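Local atomic coordinates of probable TonB-dependent siderophore receptor PiuA (Acinetobacter baumannii, PDB entry 5FP1), a protein that probably binds iron-chelating siderophores, possibly including ferric enterobactin, at the outer membrane for the first step of iron uptake. Residues A[616-630]-A[642-656]. Numbering follows the deposited sequence.
Sequences NQMPNVPKQAATLWT and AGAVYSDKVYGDVAN. With C8E ((hydroxyethyloxy)tri(ethyloxy)octane), chain I.
Asn656 grips the backbone of Gln617 with both ends of its amide: OD1 accepts from Gln617 N on a lone pair, and ND2 gives a nearly straight 2.9 Å bond to Gln617 O. These bonds tie together the loops leading into and out of an antiparallel hairpin (strands 624-635 and 638-651) in the transmembrane beta-barrel of a TonB-dependent receptor. The amide of Asn616 stacks on that of Asn656, planes 15° apart, and its ND2 reaches Val654 O at 3.0 Å. Gln617, its side chain extended, meets Tyr651 at the ring edge, OE1 3.4 Å from CE2, with amide and ring planes perpendicular. Between these loop bonds and the paired strands, Asn620 N bonds to Tyr651 O, and Pro622 CB packs against Val650 CG2.

Regular pairing runs from Ala625 to Thr630 against Ser647 to Ala642, with Ala626, Leu628 and Thr630 in hydrogen-bonded pairs. Beside Ala626, Tyr646 borders the detergent tail: CE2 lies 3.8 Å from C5 of C8E. With CG trans to its backbone N (chi1 -180°), the Trp629 ring reaches over the partner strand, a face against Ala642 O and CE3 3.6 Å from Gly643 CA, while NE1 bonds inward to Asp54 of the plug. Strands 582-597 and 659-673 flank the hairpin in the barrel wall.

A second shell fixes the Asn656 amide: Asp653 O, opening a type I turn, accepts from both Asn656 N and Asn656 ND2; ND2 lies 3.0 Å from Asp653 O, which sits 5° out of the Asn656 amide plane.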
# COMPACT_ATOMS: atom_id res chain seq x y z
N ASN A 616 6.36 -10.93 -22.48
CA ASN A 616 5.16 -11.27 -21.73
C ASN A 616 4.59 -10.07 -20.95
O ASN A 616 5.24 -9.05 -20.78
CB ASN A 616 5.41 -12.48 -20.75
CG ASN A 616 5.22 -13.83 -21.44
OD1 ASN A 616 5.00 -13.89 -22.64
ND2 ASN A 616 5.30 -14.90 -20.69
N GLN A 617 3.35 -10.21 -20.51
CA GLN A 617 2.72 -9.21 -19.69
C GLN A 617 3.35 -9.27 -18.30
O GLN A 617 3.69 -10.35 -17.81
CB GLN A 617 1.21 -9.49 -19.61
CG GLN A 617 0.38 -8.40 -18.93
CD GLN A 617 -1.09 -8.69 -19.04
OE1 GLN A 617 -1.51 -9.39 -19.95
NE2 GLN A 617 -1.88 -8.21 -18.09
N MET A 618 3.52 -8.11 -17.67
CA MET A 618 3.99 -8.08 -16.30
C MET A 618 2.93 -8.61 -15.34
O MET A 618 1.72 -8.32 -15.47
CB MET A 618 4.40 -6.66 -15.91
CG MET A 618 5.62 -6.15 -16.66
SD MET A 618 5.99 -4.40 -16.38
CE MET A 618 6.38 -4.45 -14.63
N PRO A 619 3.38 -9.36 -14.33
CA PRO A 619 2.47 -9.78 -13.28
C PRO A 619 1.98 -8.62 -12.45
O PRO A 619 2.58 -7.53 -12.44
CB PRO A 619 3.32 -10.72 -12.40
CG PRO A 619 4.74 -10.49 -12.78
CD PRO A 619 4.78 -9.73 -14.08
N ASN A 620 0.86 -8.84 -11.78
CA ASN A 620 0.31 -7.87 -10.87
C ASN A 620 -0.05 -6.55 -11.56
O ASN A 620 -0.02 -5.49 -10.94
CB ASN A 620 1.27 -7.68 -9.70
CG ASN A 620 1.75 -9.00 -9.12
OD1 ASN A 620 2.94 -9.31 -9.14
ND2 ASN A 620 0.82 -9.83 -8.67
N VAL A 621 -0.38 -6.63 -12.84
CA VAL A 621 -0.96 -5.49 -13.56
C VAL A 621 -1.97 -5.87 -14.62
O VAL A 621 -1.72 -6.64 -15.54
CB VAL A 621 0.11 -4.47 -14.09
CG1 VAL A 621 1.33 -5.13 -14.62
CG2 VAL A 621 -0.48 -3.59 -15.19
N PRO A 622 -3.18 -5.31 -14.48
CA PRO A 622 -4.21 -5.58 -15.46
C PRO A 622 -4.06 -4.70 -16.68
O PRO A 622 -3.60 -3.55 -16.56
CB PRO A 622 -5.49 -5.21 -14.73
CG PRO A 622 -5.05 -4.06 -13.82
CD PRO A 622 -3.63 -4.40 -13.43
N LYS A 623 -4.46 -5.20 -17.84
CA LYS A 623 -4.41 -4.39 -19.05
C LYS A 623 -5.38 -3.21 -18.98
O LYS A 623 -5.11 -2.14 -19.54
CB LYS A 623 -4.74 -5.25 -20.27
CG LYS A 623 -4.15 -4.72 -21.56
CD LYS A 623 -4.08 -5.82 -22.61
CE LYS A 623 -3.04 -6.86 -22.26
NZ LYS A 623 -3.28 -8.12 -23.02
N GLN A 624 -6.52 -3.43 -18.33
CA GLN A 624 -7.53 -2.39 -18.12
C GLN A 624 -8.09 -2.51 -16.73
O GLN A 624 -8.20 -3.63 -16.21
CB GLN A 624 -8.72 -2.54 -19.09
CG GLN A 624 -8.38 -2.30 -20.54
CD GLN A 624 -9.64 -2.15 -21.37
OE1 GLN A 624 -10.20 -1.06 -21.48
NE2 GLN A 624 -10.10 -3.26 -21.93
N ALA A 625 -8.47 -1.38 -16.15
CA ALA A 625 -9.22 -1.34 -14.91
C ALA A 625 -10.02 -0.03 -14.80
O ALA A 625 -9.67 0.97 -15.42
CB ALA A 625 -8.26 -1.50 -13.74
N ALA A 626 -11.09 -0.04 -14.01
CA ALA A 626 -11.92 1.15 -13.84
C ALA A 626 -12.69 1.11 -12.55
O ALA A 626 -13.03 0.02 -12.07
CB ALA A 626 -12.88 1.32 -15.01
N THR A 627 -12.93 2.27 -11.95
CA THR A 627 -13.73 2.34 -10.76
C THR A 627 -14.68 3.53 -10.87
O THR A 627 -14.40 4.55 -11.53
CB THR A 627 -12.92 2.49 -9.46
OG1 THR A 627 -12.31 3.78 -9.41
CG2 THR A 627 -11.82 1.39 -9.31
N LEU A 628 -15.78 3.38 -10.17
CA LEU A 628 -16.82 4.43 -10.14
C LEU A 628 -17.49 4.41 -8.79
O LEU A 628 -17.90 3.34 -8.30
CB LEU A 628 -17.82 4.20 -11.26
CG LEU A 628 -19.13 5.02 -11.18
CD1 LEU A 628 -18.83 6.46 -11.46
CD2 LEU A 628 -20.14 4.49 -12.18
N TRP A 629 -17.58 5.58 -8.17
CA TRP A 629 -18.42 5.80 -7.00
C TRP A 629 -19.25 7.04 -7.27
O TRP A 629 -18.70 8.08 -7.61
CB TRP A 629 -17.59 6.02 -5.76
CG TRP A 629 -18.43 6.23 -4.57
CD1 TRP A 629 -18.66 7.40 -3.92
CD2 TRP A 629 -19.20 5.24 -3.88
NE1 TRP A 629 -19.52 7.21 -2.88
CE2 TRP A 629 -19.87 5.89 -2.83
CE3 TRP A 629 -19.40 3.87 -4.07
CZ2 TRP A 629 -20.73 5.22 -1.96
CZ3 TRP A 629 -20.25 3.19 -3.20
CH2 TRP A 629 -20.91 3.88 -2.16
N THR A 630 -20.56 6.92 -7.11
CA THR A 630 -21.43 8.06 -7.31
C THR A 630 -22.57 8.08 -6.30
O THR A 630 -23.08 7.02 -5.91
CB THR A 630 -21.92 8.13 -8.77
OG1 THR A 630 -22.59 9.39 -8.98
CG2 THR A 630 -22.82 6.97 -9.12
N ALA A 642 -23.74 4.35 -5.14
CA ALA A 642 -23.50 3.16 -5.91
C ALA A 642 -22.05 3.16 -6.42
O ALA A 642 -21.53 4.19 -6.84
CB ALA A 642 -24.44 3.07 -7.09
N GLY A 643 -21.44 1.98 -6.41
CA GLY A 643 -20.08 1.82 -6.91
C GLY A 643 -19.92 0.61 -7.77
O GLY A 643 -20.68 -0.37 -7.66
N ALA A 644 -18.94 0.68 -8.66
CA ALA A 644 -18.53 -0.45 -9.46
C ALA A 644 -17.00 -0.42 -9.53
O ALA A 644 -16.42 0.65 -9.73
CB ALA A 644 -19.11 -0.37 -10.86
N VAL A 645 -16.38 -1.58 -9.36
CA VAL A 645 -14.93 -1.78 -9.50
C VAL A 645 -14.71 -2.89 -10.53
O VAL A 645 -15.24 -4.00 -10.37
CB VAL A 645 -14.31 -2.19 -8.13
CG1 VAL A 645 -12.84 -2.58 -8.26
CG2 VAL A 645 -14.43 -1.04 -7.14
N TYR A 646 -13.95 -2.59 -11.58
CA TYR A 646 -13.63 -3.52 -12.62
C TYR A 646 -12.12 -3.68 -12.76
O TYR A 646 -11.38 -2.71 -12.75
CB TYR A 646 -14.18 -3.02 -13.97
CG TYR A 646 -13.48 -3.64 -15.15
CD1 TYR A 646 -13.72 -4.96 -15.52
CD2 TYR A 646 -12.56 -2.91 -15.89
CE1 TYR A 646 -13.05 -5.53 -16.60
CE2 TYR A 646 -11.92 -3.46 -16.97
CZ TYR A 646 -12.16 -4.76 -17.33
OH TYR A 646 -11.48 -5.26 -18.40
N SER A 647 -11.70 -4.90 -12.96
CA SER A 647 -10.32 -5.19 -13.37
C SER A 647 -10.30 -6.27 -14.42
O SER A 647 -11.07 -7.23 -14.35
CB SER A 647 -9.50 -5.65 -12.17
OG SER A 647 -8.13 -5.87 -12.55
N ASP A 648 -9.41 -6.13 -15.39
CA ASP A 648 -9.12 -7.24 -16.29
C ASP A 648 -8.34 -8.31 -15.49
O ASP A 648 -7.99 -8.11 -14.31
CB ASP A 648 -8.33 -6.74 -17.46
CG ASP A 648 -8.40 -7.67 -18.68
OD1 ASP A 648 -9.07 -8.73 -18.67
OD2 ASP A 648 -7.75 -7.32 -19.66
N LYS A 649 -8.07 -9.42 -16.14
CA LYS A 649 -7.27 -10.48 -15.55
C LYS A 649 -5.87 -10.05 -15.14
O LYS A 649 -5.30 -9.11 -15.71
CB LYS A 649 -7.22 -11.69 -16.48
CG LYS A 649 -6.43 -11.50 -17.73
CD LYS A 649 -6.24 -12.88 -18.37
CE LYS A 649 -5.71 -12.77 -19.78
NZ LYS A 649 -5.40 -14.12 -20.32
N VAL A 650 -5.33 -10.71 -14.12
CA VAL A 650 -4.02 -10.36 -13.61
C VAL A 650 -3.19 -11.61 -13.55
O VAL A 650 -3.64 -12.61 -12.98
CB VAL A 650 -4.11 -9.73 -12.20
CG1 VAL A 650 -2.73 -9.59 -11.57
CG2 VAL A 650 -4.78 -8.36 -12.30
N TYR A 651 -1.98 -11.56 -14.12
CA TYR A 651 -1.03 -12.67 -14.00
C TYR A 651 -0.24 -12.62 -12.70
O TYR A 651 0.16 -11.55 -12.24
CB TYR A 651 -0.06 -12.72 -15.17
CG TYR A 651 -0.73 -13.13 -16.47
CD1 TYR A 651 -1.03 -14.46 -16.73
CD2 TYR A 651 -1.08 -12.19 -17.43
CE1 TYR A 651 -1.69 -14.84 -17.89
CE2 TYR A 651 -1.67 -12.57 -18.63
CZ TYR A 651 -1.98 -13.89 -18.85
OH TYR A 651 -2.60 -14.27 -20.03
N GLY A 652 0.04 -13.79 -12.16
CA GLY A 652 0.95 -13.91 -11.04
C GLY A 652 2.39 -14.11 -11.45
O GLY A 652 3.29 -13.69 -10.73
N ASP A 653 2.62 -14.73 -12.60
CA ASP A 653 3.98 -15.13 -12.94
C ASP A 653 4.54 -14.56 -14.27
O ASP A 653 3.80 -14.20 -15.17
CB ASP A 653 4.07 -16.66 -12.96
CG ASP A 653 3.17 -17.30 -14.00
OD1 ASP A 653 2.15 -16.68 -14.42
OD2 ASP A 653 3.46 -18.46 -14.37
N VAL A 654 5.87 -14.51 -14.33
CA VAL A 654 6.62 -14.09 -15.50
C VAL A 654 6.24 -14.94 -16.70
O VAL A 654 6.05 -14.43 -17.81
CB VAL A 654 8.15 -14.15 -15.21
CG1 VAL A 654 8.96 -14.10 -16.49
CG2 VAL A 654 8.53 -13.01 -14.28
N ALA A 655 6.03 -16.23 -16.47
CA ALA A 655 5.67 -17.13 -17.55
C ALA A 655 4.26 -16.91 -18.06
O ALA A 655 3.89 -17.46 -19.10
CB ALA A 655 5.85 -18.59 -17.10
N ASN A 656 3.45 -16.15 -17.32
CA ASN A 656 2.07 -15.87 -17.69
C ASN A 656 1.26 -17.19 -17.83
O ASN A 656 0.52 -17.36 -18.79
CB ASN A 656 1.92 -15.07 -19.01
CG ASN A 656 2.36 -13.59 -18.95
OD1 ASN A 656 2.22 -12.88 -19.94
ND2 ASN A 656 2.89 -13.13 -17.82
C1 C8E I . -15.25 2.73 -17.96
C2 C8E I . -15.42 1.69 -19.05
C3 C8E I . -14.98 0.30 -18.60
C4 C8E I . -14.12 -0.35 -19.68
C5 C8E I . -14.14 -1.87 -19.62
C6 C8E I . -14.09 -2.42 -21.04
C7 C8E I . -13.83 -3.92 -21.08
C8 C8E I . -13.35 -4.32 -22.48
O9 C8E I . -12.79 -5.63 -22.42
O HOH W 1 -4.86 -8.08 -18.21
O HOH W 2 -0.77 -9.01 -14.95
O HOH W 3 3.84 -11.83 -8.90
O HOH W 4 -8.67 -5.97 -21.79